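Local coordinates for ankyrin repeat domain protein (PDB 6MCA), which is a Legionella effector, also called AnkH, that interacts with the host LARP7 component of the 7SK snRNP complex and combines ankyrin repeats with a cysteine protease-like region, at residues L59-I64 with P91-A95; A71-I75 with L106-Y110; K279-G283 with A350-V355; P357-S361 with V375-Y380. All coordinates share one frame; numbering follows the deposited sequence.

Interaction 1: L59-I64 with P91-A95; sequences LIECAI and PLHWA
W94 lies with one indole face against I60 and I64, and from CB to CZ3 it is lined by helix 58-65. CB rests on the methyl of A63, CB to CB 3.8 Å. CG stands beside the backbone N and anti to the carbonyl carbon (chi1 -68°), which lays the indole alongside the neighbouring helix. Over the five-membered ring comes the branch methyl of I60, with CG2 3.4 Å from W94 CD1 and 3.6 Å from the ring centroid, a CH-pi contact. The six-membered ring takes I64: its CG1 lies 3.6 Å from W94 CE3, and its CD1 sits above the same face, 15° off the ring normal, near CZ3. The indole NE1, also under I60 CG2, hydrogen-bonds to D85 OD2, which would help hold the ring's rotation, while R89 adds a cation-pi contact.

One turn earlier the pyrrolidine of P91 is met by two side chains, each crossing it at about a right angle. L59 CD2 lies 3.8 Å from P91 CG, and I60 CG1 is 3.7 Å from that same carbon. No hydrogen bond crosses between the segments; A63 CB approaches P91 O, which already accepts from A95 N. Small residues let the backbones come close, A63 CA and A95 CA being 5.2 Å apart. With axes 8.4 Å apart and only 10° from parallel, the helices stack side by side in the manner characteristic of an ankyrin solenoid; segment 91-95 lies in a predicted ankyrin repeat, and helix 58-65 probably extends the stack toward the N terminus.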
loop_
_atom_site.group_PDB
_atom_site.type_symbol
_atom_site.label_atom_id
_atom_site.label_comp_id
_atom_site.label_asym_id
_atom_site.label_seq_id
_atom_site.Cartn_x
_atom_site.Cartn_y
_atom_site.Cartn_z
ATOM N N LEU A 59 17.662 -19.649 2.362
ATOM C CA LEU A 59 17.188 -19.087 3.623
ATOM C C LEU A 59 15.853 -18.375 3.442
ATOM O O LEU A 59 14.968 -18.474 4.300
ATOM C CB LEU A 59 18.234 -18.133 4.197
ATOM C CG LEU A 59 17.982 -17.645 5.625
ATOM C CD1 LEU A 59 17.895 -18.823 6.583
ATOM C CD2 LEU A 59 19.068 -16.672 6.059
ATOM N N ILE A 60 15.689 -17.654 2.332
ATOM C CA ILE A 60 14.410 -17.005 2.063
ATOM C C ILE A 60 13.327 -18.044 1.800
ATOM O O ILE A 60 12.167 -17.848 2.182
ATOM C CB ILE A 60 14.554 -16.010 0.896
ATOM C CG1 ILE A 60 15.476 -14.856 1.299
ATOM C CG2 ILE A 60 13.198 -15.481 0.462
ATOM C CD1 ILE A 60 15.605 -13.777 0.246
ATOM N N GLU A 61 13.677 -19.165 1.165
ATOM C CA GLU A 61 12.719 -20.258 1.018
ATOM C C GLU A 61 12.291 -20.793 2.379
ATOM O O GLU A 61 11.101 -21.045 2.612
ATOM C CB GLU A 61 13.323 -21.378 0.169
ATOM C CG GLU A 61 13.597 -20.998 -1.276
ATOM C CD GLU A 61 12.345 -20.985 -2.132
ATOM O OE1 GLU A 61 11.280 -21.415 -1.640
ATOM O OE2 GLU A 61 12.427 -20.549 -3.299
ATOM N N CYS A 62 13.252 -20.972 3.290
ATOM C CA CYS A 62 12.925 -21.414 4.643
ATOM C C CYS A 62 12.002 -20.424 5.339
ATOM O O CYS A 62 11.054 -20.822 6.026
ATOM C CB CYS A 62 14.206 -21.602 5.455
ATOM S SG CYS A 62 15.252 -22.954 4.892
ATOM N N ALA A 63 12.269 -19.126 5.178
ATOM C CA ALA A 63 11.422 -18.113 5.798
ATOM C C ALA A 63 10.011 -18.144 5.219
ATOM O O ALA A 63 9.026 -18.057 5.961
ATOM C CB ALA A 63 12.046 -16.728 5.624
ATOM N N ILE A 64 9.897 -18.274 3.896
ATOM C CA ILE A 64 8.586 -18.302 3.252
ATOM C C ILE A 64 7.794 -19.523 3.702
ATOM O O ILE A 64 6.584 -19.441 3.948
ATOM C CB ILE A 64 8.747 -18.261 1.720
ATOM C CG1 ILE A 64 9.209 -16.875 1.266
ATOM C CG2 ILE A 64 7.444 -18.641 1.027
ATOM C CD1 ILE A 64 9.388 -16.752 -0.232
ATOM N N PRO A 91 15.637 -12.018 4.363
ATOM C CA PRO A 91 14.926 -13.094 5.077
ATOM C C PRO A 91 14.122 -12.600 6.266
ATOM O O PRO A 91 13.058 -13.162 6.568
ATOM C CB PRO A 91 16.063 -14.027 5.511
ATOM C CG PRO A 91 17.113 -13.830 4.480
ATOM C CD PRO A 91 17.035 -12.384 4.066
ATOM N N LEU A 92 14.598 -11.558 6.954
ATOM C CA LEU A 92 13.834 -10.992 8.059
ATOM C C LEU A 92 12.528 -10.379 7.570
ATOM O O LEU A 92 11.496 -10.496 8.239
ATOM C CB LEU A 92 14.673 -9.952 8.801
ATOM C CG LEU A 92 14.089 -9.461 10.126
ATOM C CD1 LEU A 92 13.932 -10.619 11.099
ATOM C CD2 LEU A 92 14.961 -8.371 10.722
ATOM N N HIS A 93 12.557 -9.717 6.410
ATOM C CA HIS A 93 11.328 -9.204 5.811
ATOM C C HIS A 93 10.312 -10.321 5.617
ATOM O O HIS A 93 9.132 -10.174 5.958
ATOM C CB HIS A 93 11.633 -8.533 4.470
ATOM C CG HIS A 93 12.048 -7.099 4.581
ATOM N ND1 HIS A 93 13.368 -6.708 4.615
ATOM C CD2 HIS A 93 11.315 -5.961 4.646
ATOM C CE1 HIS A 93 13.433 -5.391 4.703
ATOM N NE2 HIS A 93 12.201 -4.913 4.725
ATOM N N TRP A 94 10.759 -11.457 5.077
ATOM C CA TRP A 94 9.846 -12.562 4.804
ATOM C C TRP A 94 9.324 -13.183 6.092
ATOM O O TRP A 94 8.144 -13.543 6.179
ATOM C CB TRP A 94 10.544 -13.613 3.943
ATOM C CG TRP A 94 10.829 -13.133 2.559
ATOM C CD1 TRP A 94 12.028 -12.700 2.071
ATOM C CD2 TRP A 94 9.894 -13.023 1.481
ATOM N NE1 TRP A 94 11.898 -12.334 0.754
ATOM C CE2 TRP A 94 10.597 -12.521 0.368
ATOM C CE3 TRP A 94 8.530 -13.303 1.348
ATOM C CZ2 TRP A 94 9.983 -12.294 -0.861
ATOM C CZ3 TRP A 94 7.923 -13.077 0.127
ATOM C CH2 TRP A 94 8.649 -12.577 -0.961
ATOM N N ALA A 95 10.187 -13.320 7.102
ATOM C CA ALA A 95 9.740 -13.879 8.374
ATOM C C ALA A 95 8.731 -12.965 9.054
ATOM O O ALA A 95 7.749 -13.435 9.641
ATOM C CB ALA A 95 10.938 -14.127 9.288
#

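Interaction 2: A71-I75 with L106-Y110; sequences AEQLI and LLLTY
I75 carries CG1 beside its backbone N (chi1 -68°), sending CD1 to L106 and leaving the CG2 branch to face Y110. L106 answers with CG anti to the backbone N (chi1 169°), and the two side chains reach toward each other tip to tip, I75 CD1 lying 3.8 Å from L106 CG. The other branch, I75 CG2, sits over one face of the tyrosine ring, 3.9 Å from the Y110 centroid and 24° off the normal, a CH-pi contact displaced toward CG. Y110 is the first residue to leave helical geometry after helix 101-109, and its exposed ring lies at the rim of the contact.

At the other end of the contact L106 CD2 touches A71 CB at 4.0 Å and the aliphatic E72 CG at 3.8 Å. E72 crosses the leucine at about a right angle, with its chain extended beyond CG. The interface is thus wholly apolar, and at its inner margin L107 CD2 comes within 4.4 Å of I75 CD1. Segment 106-110 lies in a predicted ankyrin repeat, and its packing beside 71-75 is consistent with an ankyrin stack: A71 rests on L59 and C62 of helix 58-65, while L107 packs on P91, L92 and A95 of helix 91-97.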
loop_
_atom_site.group_PDB
_atom_site.type_symbol
_atom_site.label_atom_id
_atom_site.label_comp_id
_atom_site.label_asym_id
_atom_site.label_seq_id
_atom_site.Cartn_x
_atom_site.Cartn_y
_atom_site.Cartn_z
ATOM N N ALA A 71 16.392 -23.691 8.268
ATOM C CA ALA A 71 17.019 -22.384 8.436
ATOM C C ALA A 71 18.161 -22.446 9.443
ATOM O O ALA A 71 19.196 -21.797 9.256
ATOM C CB ALA A 71 15.976 -21.351 8.863
ATOM N N GLU A 72 17.989 -23.219 10.519
ATOM C CA GLU A 72 19.076 -23.420 11.471
ATOM C C GLU A 72 20.263 -24.099 10.804
ATOM O O GLU A 72 21.418 -23.719 11.035
ATOM C CB GLU A 72 18.594 -24.250 12.661
ATOM C CG GLU A 72 17.612 -23.543 13.575
ATOM C CD GLU A 72 16.976 -24.486 14.578
ATOM O OE1 GLU A 72 16.415 -23.999 15.582
ATOM O OE2 GLU A 72 17.043 -25.715 14.364
ATOM N N GLN A 73 19.995 -25.114 9.980
ATOM C CA GLN A 73 21.067 -25.766 9.234
ATOM C C GLN A 73 21.804 -24.768 8.348
ATOM O O GLN A 73 23.039 -24.739 8.318
ATOM C CB GLN A 73 20.503 -26.914 8.395
ATOM C CG GLN A 73 20.014 -28.094 9.210
ATOM C CD GLN A 73 21.109 -28.704 10.060
ATOM O OE1 GLN A 73 22.217 -28.951 9.584
ATOM N NE2 GLN A 73 20.803 -28.952 11.328
ATOM N N LEU A 74 21.055 -23.932 7.625
ATOM C CA LEU A 74 21.676 -22.963 6.725
ATOM C C LEU A 74 22.500 -21.935 7.492
ATOM O O LEU A 74 23.590 -21.548 7.050
ATOM C CB LEU A 74 20.606 -22.269 5.885
ATOM C CG LEU A 74 19.949 -23.133 4.808
ATOM C CD1 LEU A 74 18.754 -22.414 4.214
ATOM C CD2 LEU A 74 20.955 -23.489 3.725
ATOM N N ILE A 75 21.998 -21.476 8.639
ATOM C CA ILE A 75 22.743 -20.516 9.447
ATOM C C ILE A 75 24.009 -21.156 9.999
ATOM O O ILE A 75 25.060 -20.509 10.090
ATOM C CB ILE A 75 21.847 -19.955 10.567
ATOM C CG1 ILE A 75 20.743 -19.078 9.973
ATOM C CG2 ILE A 75 22.667 -19.163 11.574
ATOM C CD1 ILE A 75 19.616 -18.782 10.935
ATOM N N LEU A 106 14.994 -16.276 15.512
ATOM C CA LEU A 106 16.176 -16.986 15.031
ATOM C C LEU A 106 17.024 -16.091 14.136
ATOM O O LEU A 106 18.251 -16.038 14.275
ATOM C CB LEU A 106 15.761 -18.252 14.284
ATOM C CG LEU A 106 16.875 -18.948 13.498
ATOM C CD1 LEU A 106 17.951 -19.480 14.434
ATOM C CD2 LEU A 106 16.316 -20.059 12.623
ATOM N N LEU A 107 16.381 -15.374 13.211
ATOM C CA LEU A 107 17.124 -14.505 12.304
ATOM C C LEU A 107 17.791 -13.360 13.057
ATOM O O LEU A 107 18.963 -13.048 12.814
ATOM C CB LEU A 107 16.198 -13.969 11.214
ATOM C CG LEU A 107 15.682 -15.011 10.219
ATOM C CD1 LEU A 107 14.692 -14.386 9.250
ATOM C CD2 LEU A 107 16.837 -15.655 9.469
ATOM N N LEU A 108 17.063 -12.724 13.979
ATOM C CA LEU A 108 17.632 -11.615 14.739
ATOM C C LEU A 108 18.775 -12.072 15.636
ATOM O O LEU A 108 19.715 -11.306 15.877
ATOM C CB LEU A 108 16.546 -10.938 15.575
ATOM C CG LEU A 108 15.517 -10.094 14.819
ATOM C CD1 LEU A 108 14.383 -9.683 15.743
ATOM C CD2 LEU A 108 16.179 -8.874 14.199
ATOM N N THR A 109 18.713 -13.310 16.135
ATOM C CA THR A 109 19.776 -13.816 16.997
ATOM C C THR A 109 21.111 -13.862 16.262
ATOM O O THR A 109 22.161 -13.572 16.847
ATOM C CB THR A 109 19.406 -15.205 17.521
ATOM O OG1 THR A 109 18.204 -15.119 18.297
ATOM C CG2 THR A 109 20.523 -15.772 18.386
ATOM N N TYR A 110 21.091 -14.205 14.974
ATOM C CA TYR A 110 22.310 -14.411 14.203
ATOM C C TYR A 110 22.585 -13.274 13.222
ATOM O O TYR A 110 23.194 -13.487 12.173
ATOM C CB TYR A 110 22.254 -15.754 13.477
ATOM C CG TYR A 110 22.300 -16.938 14.418
ATOM C CD1 TYR A 110 21.136 -17.461 14.967
ATOM C CD2 TYR A 110 23.509 -17.524 14.770
ATOM C CE1 TYR A 110 21.173 -18.538 15.832
ATOM C CE2 TYR A 110 23.556 -18.602 15.634
ATOM C CZ TYR A 110 22.385 -19.105 16.162
ATOM O OH TYR A 110 22.428 -20.177 17.022
#

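Interaction 3: K279-G283 with A350-V355; sequences KIDRG and ANVQAV
R282 grips N351 and A350 from two ends of one residue: its backbone N-H donates to the side-chain oxygen of N351, while its side chain runs past that amide in the opposite direction to reach the carbonyl of A350. The contact probably belongs to the cysteine protease-like part of the protein; helix 348-353 packs here on the end of strand 276-280, the middle strand of a five-stranded antiparallel sheet.

The bond from R282 N to N351 OD1 is short and nearly straight, 2.7 Å with an N-H...O angle of 167°. The amide is held at its other end too, ND2 donating to A267 O on the adjacent strand, so the rotation of the asparagine is fixed. A bend at chi3 (70°) brings the guanidinium over the helix with A350 CB against one face. From there R282 NH2 donates to A350 O at 3.1 Å, arriving 46° above the carbonyl plane; the helical donor A354 N reaches the same oxygen from the opposite face. S340 O, in a neighbouring loop, accepts from R282 NE.

Before the arginine, D281 OD1 accepts from G283 N at 3.2 Å, an Asx turn just past the end of the strand. I280 points toward 350-355 and splits its contacts where helix 348-353 gives way to helix 355-364: CG2 lies 3.7 Å from A354 CB, and CD1 is 3.8 Å from V355 CG2.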
loop_
_atom_site.group_PDB
_atom_site.type_symbol
_atom_site.label_atom_id
_atom_site.label_comp_id
_atom_site.label_asym_id
_atom_site.label_seq_id
_atom_site.Cartn_x
_atom_site.Cartn_y
_atom_site.Cartn_z
ATOM N N LYS A 279 -16.902 -4.989 -10.976
ATOM C CA LYS A 279 -15.625 -4.620 -11.568
ATOM C C LYS A 279 -15.408 -3.122 -11.400
ATOM O O LYS A 279 -16.304 -2.318 -11.698
ATOM C CB LYS A 279 -15.562 -5.005 -13.047
ATOM C CG LYS A 279 -14.244 -4.633 -13.712
ATOM C CD LYS A 279 -14.089 -5.296 -15.069
ATOM C CE LYS A 279 -15.148 -4.815 -16.040
ATOM N NZ LYS A 279 -14.903 -5.324 -17.419
ATOM N N ILE A 280 -14.218 -2.765 -10.920
ATOM C CA ILE A 280 -13.811 -1.393 -10.658
ATOM C C ILE A 280 -12.522 -1.155 -11.431
ATOM O O ILE A 280 -11.488 -1.780 -11.143
ATOM C CB ILE A 280 -13.601 -1.130 -9.161
ATOM C CG1 ILE A 280 -14.832 -1.559 -8.360
ATOM C CG2 ILE A 280 -13.264 0.334 -8.922
ATOM C CD1 ILE A 280 -14.562 -1.735 -6.883
ATOM N N ASP A 281 -12.588 -0.258 -12.416
ATOM C CA ASP A 281 -11.418 0.158 -13.186
ATOM C C ASP A 281 -11.677 1.598 -13.623
ATOM O O ASP A 281 -12.404 1.834 -14.592
ATOM C CB ASP A 281 -11.182 -0.759 -14.380
ATOM C CG ASP A 281 -9.898 -0.432 -15.124
ATOM O OD1 ASP A 281 -9.159 0.475 -14.681
ATOM O OD2 ASP A 281 -9.627 -1.083 -16.155
ATOM N N ARG A 282 -11.087 2.546 -12.900
ATOM C CA ARG A 282 -11.293 3.965 -13.152
ATOM C C ARG A 282 -10.339 4.526 -14.199
ATOM O O ARG A 282 -10.322 5.742 -14.415
ATOM C CB ARG A 282 -11.153 4.750 -11.845
ATOM C CG ARG A 282 -12.028 4.222 -10.721
ATOM C CD ARG A 282 -11.630 4.810 -9.377
ATOM N NE ARG A 282 -11.971 6.226 -9.273
ATOM C CZ ARG A 282 -12.002 6.903 -8.129
ATOM N NH1 ARG A 282 -12.326 8.188 -8.126
ATOM N NH2 ARG A 282 -11.716 6.292 -6.987
ATOM N N GLY A 283 -9.554 3.673 -14.853
ATOM C CA GLY A 283 -8.596 4.131 -15.839
ATOM C C GLY A 283 -9.162 4.242 -17.241
ATOM O O GLY A 283 -10.310 4.659 -17.425
ATOM N N ALA A 350 -6.650 4.620 -6.837
ATOM C CA ALA A 350 -8.056 5.006 -6.883
ATOM C C ALA A 350 -8.958 3.788 -7.033
ATOM O O ALA A 350 -10.051 3.738 -6.454
ATOM C CB ALA A 350 -8.292 5.994 -8.025
ATOM N N ASN A 351 -8.515 2.792 -7.805
ATOM C CA ASN A 351 -9.298 1.570 -7.958
ATOM C C ASN A 351 -9.458 0.851 -6.626
ATOM O O ASN A 351 -10.543 0.346 -6.312
ATOM C CB ASN A 351 -8.647 0.648 -8.990
ATOM C CG ASN A 351 -8.856 1.127 -10.414
ATOM O OD1 ASN A 351 -9.698 1.984 -10.676
ATOM N ND2 ASN A 351 -8.087 0.569 -11.343
ATOM N N VAL A 352 -8.392 0.798 -5.825
ATOM C CA VAL A 352 -8.497 0.157 -4.517
ATOM C C VAL A 352 -9.376 0.985 -3.584
ATOM O O VAL A 352 -10.176 0.435 -2.818
ATOM C CB VAL A 352 -7.100 -0.086 -3.919
ATOM C CG1 VAL A 352 -7.221 -0.747 -2.554
ATOM C CG2 VAL A 352 -6.268 -0.948 -4.854
ATOM N N GLN A 353 -9.247 2.315 -3.634
ATOM C CA GLN A 353 -10.078 3.167 -2.784
ATOM C C GLN A 353 -11.558 2.980 -3.091
ATOM O O GLN A 353 -12.389 2.933 -2.176
ATOM C CB GLN A 353 -9.698 4.641 -2.948
ATOM C CG GLN A 353 -8.241 4.981 -2.691
ATOM C CD GLN A 353 -7.686 4.312 -1.453
ATOM O OE1 GLN A 353 -8.138 4.569 -0.337
ATOM N NE2 GLN A 353 -6.695 3.450 -1.644
ATOM N N ALA A 354 -11.907 2.870 -4.375
ATOM C CA ALA A 354 -13.307 2.761 -4.772
ATOM C C ALA A 354 -13.966 1.475 -4.294
ATOM O O ALA A 354 -15.191 1.359 -4.396
ATOM C CB ALA A 354 -13.432 2.867 -6.292
ATOM N N VAL A 355 -13.196 0.513 -3.777
ATOM C CA VAL A 355 -13.779 -0.733 -3.288
ATOM C C VAL A 355 -14.742 -0.471 -2.136
ATOM O O VAL A 355 -15.758 -1.165 -1.997
ATOM C CB VAL A 355 -12.658 -1.713 -2.882
ATOM C CG1 VAL A 355 -13.210 -2.863 -2.053
ATOM C CG2 VAL A 355 -11.945 -2.242 -4.115
#

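Interaction 4: P357-S361 with V375-Y380; sequences PVAYS and VALSLY
Y360 and Y380 offer rings to opposite segments, and both are met obliquely. Around the Y360 ring gather L379 CD2, 3.9 Å from Y360 CD2, V375 CG1, 4.2 Å from Y360 CE1, and the methyl of A376; Y217 of helix 215-233 adds an edge-to-face contact. Y360 holds CG anti to its backbone nitrogen (chi1 -165°), which swings the ring across helix 373-399 at about a right angle to L379. The Y380 ring receives the pyrrolidine of P357, with P357 CD 3.7 Å from Y380 CD1.

Helices 355-364 and 373-399 pack roughly antiparallel, as a helical hairpin whose connection is partly unmodelled, their local axes 8.6 Å apart and their directions 149° from each other. The backbones come nearest where P357 faces A376, CA to CA 4.6 Å. There A376 CB sits against the pair P357 O, 3.4 Å away, and S361 OG, 3.2 Å away. S361 OG also donates to P357 O, which takes S361 N from the opposite face of its plane, so two bonds from one residue occupy this carbonyl. Beyond the hairpin, the hydroxyl of Y380 is hydrogen-bonded to R282 NH2 and to a bound glycerol, and M337 of strand 331-337 packs against P357, S361 and L377.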
loop_
_atom_site.group_PDB
_atom_site.type_symbol
_atom_site.label_atom_id
_atom_site.label_comp_id
_atom_site.label_asym_id
_atom_site.label_seq_id
_atom_site.Cartn_x
_atom_site.Cartn_y
_atom_site.Cartn_z
ATOM N N PRO A 357 -16.933 2.236 -1.300
ATOM C CA PRO A 357 -18.331 2.545 -1.646
ATOM C C PRO A 357 -19.002 1.452 -2.455
ATOM O O PRO A 357 -20.205 1.215 -2.282
ATOM C CB PRO A 357 -18.219 3.852 -2.444
ATOM C CG PRO A 357 -16.847 3.845 -2.987
ATOM C CD PRO A 357 -16.002 3.183 -1.945
ATOM N N VAL A 358 -18.258 0.762 -3.320
ATOM C CA VAL A 358 -18.848 -0.303 -4.125
ATOM C C VAL A 358 -19.299 -1.457 -3.237
ATOM O O VAL A 358 -20.421 -1.962 -3.372
ATOM C CB VAL A 358 -17.855 -0.773 -5.202
ATOM C CG1 VAL A 358 -18.407 -1.977 -5.946
ATOM C CG2 VAL A 358 -17.561 0.359 -6.167
ATOM N N ALA A 359 -18.434 -1.895 -2.318
ATOM C CA ALA A 359 -18.802 -2.982 -1.417
ATOM C C ALA A 359 -19.946 -2.571 -0.497
ATOM O O ALA A 359 -20.837 -3.379 -0.200
ATOM C CB ALA A 359 -17.588 -3.429 -0.603
ATOM N N TYR A 360 -19.950 -1.312 -0.050
ATOM C CA TYR A 360 -21.074 -0.812 0.736
ATOM C C TYR A 360 -22.381 -0.918 -0.044
ATOM O O TYR A 360 -23.376 -1.465 0.451
ATOM C CB TYR A 360 -20.811 0.634 1.159
ATOM C CG TYR A 360 -21.732 1.122 2.252
ATOM C CD1 TYR A 360 -23.026 1.536 1.960
ATOM C CD2 TYR A 360 -21.312 1.167 3.574
ATOM C CE1 TYR A 360 -23.875 1.975 2.952
ATOM C CE2 TYR A 360 -22.155 1.608 4.574
ATOM C CZ TYR A 360 -23.435 2.011 4.255
ATOM O OH TYR A 360 -24.282 2.449 5.242
ATOM N N SER A 361 -22.392 -0.399 -1.276
ATOM C CA SER A 361 -23.594 -0.459 -2.102
ATOM C C SER A 361 -24.042 -1.896 -2.325
ATOM O O SER A 361 -25.239 -2.197 -2.270
ATOM C CB SER A 361 -23.347 0.233 -3.443
ATOM O OG SER A 361 -23.224 1.633 -3.282
ATOM N N VAL A 375 -25.568 7.271 -0.498
ATOM C CA VAL A 375 -24.917 7.156 0.803
ATOM C C VAL A 375 -23.498 6.627 0.645
ATOM O O VAL A 375 -22.573 7.080 1.327
ATOM C CB VAL A 375 -25.756 6.268 1.742
ATOM C CG1 VAL A 375 -25.012 6.004 3.043
ATOM C CG2 VAL A 375 -27.101 6.917 2.020
ATOM N N ALA A 376 -23.303 5.672 -0.268
ATOM C CA ALA A 376 -21.976 5.098 -0.469
ATOM C C ALA A 376 -20.986 6.151 -0.951
ATOM O O ALA A 376 -19.866 6.250 -0.436
ATOM C CB ALA A 376 -22.054 3.936 -1.458
ATOM N N LEU A 377 -21.387 6.961 -1.935
ATOM C CA LEU A 377 -20.482 7.977 -2.461
ATOM C C LEU A 377 -20.228 9.080 -1.438
ATOM O O LEU A 377 -19.100 9.579 -1.321
ATOM C CB LEU A 377 -21.043 8.556 -3.759
ATOM C CG LEU A 377 -21.066 7.580 -4.937
ATOM C CD1 LEU A 377 -21.571 8.255 -6.202
ATOM C CD2 LEU A 377 -19.689 6.979 -5.157
ATOM N N SER A 378 -21.261 9.472 -0.685
ATOM C CA SER A 378 -21.061 10.474 0.358
ATOM C C SER A 378 -20.095 9.967 1.424
ATOM O O SER A 378 -19.202 10.702 1.870
ATOM C CB SER A 378 -22.404 10.857 0.980
ATOM O OG SER A 378 -22.256 11.934 1.890
ATOM N N LEU A 379 -20.256 8.707 1.836
ATOM C CA LEU A 379 -19.347 8.103 2.803
ATOM C C LEU A 379 -17.928 8.040 2.257
ATOM O O LEU A 379 -16.962 8.289 2.986
ATOM C CB LEU A 379 -19.843 6.705 3.168
ATOM C CG LEU A 379 -19.229 6.009 4.381
ATOM C CD1 LEU A 379 -19.677 6.683 5.667
ATOM C CD2 LEU A 379 -19.602 4.535 4.384
ATOM N N TYR A 380 -17.786 7.703 0.973
ATOM C CA TYR A 380 -16.466 7.640 0.354
ATOM C C TYR A 380 -15.781 9.002 0.384
ATOM O O TYR A 380 -14.604 9.112 0.749
ATOM C CB TYR A 380 -16.603 7.121 -1.080
ATOM C CG TYR A 380 -15.362 7.246 -1.933
ATOM C CD1 TYR A 380 -14.269 6.415 -1.731
ATOM C CD2 TYR A 380 -15.293 8.182 -2.956
ATOM C CE1 TYR A 380 -13.136 6.522 -2.518
ATOM C CE2 TYR A 380 -14.166 8.296 -3.746
ATOM C CZ TYR A 380 -13.091 7.465 -3.524
ATOM O OH TYR A 380 -11.966 7.576 -4.309
#

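From the N terminus, interactions 1 and 2 come first and cross along the chain: their segments alternate, so each of two successive helices, 58-65 and 68-76, is tied to one further on, 91-97 and 101-109. Their centres are 10 Å apart, and they touch through C62 and L74 and through P91 and L107, adjoining in what is probably an ankyrin stack. Interactions 3 and 4 follow in series on the opposite side of the chain's centre. Interaction 3 closes the 66 residues between 279-283 and 350-355; interaction 4 closes the 13-residue, partly unmodelled connection between 357-361 and 375-380. These two also touch, I280 CD1 meeting V358 CG2. About 19 Å separates the nearest atoms of interactions 1 and 3.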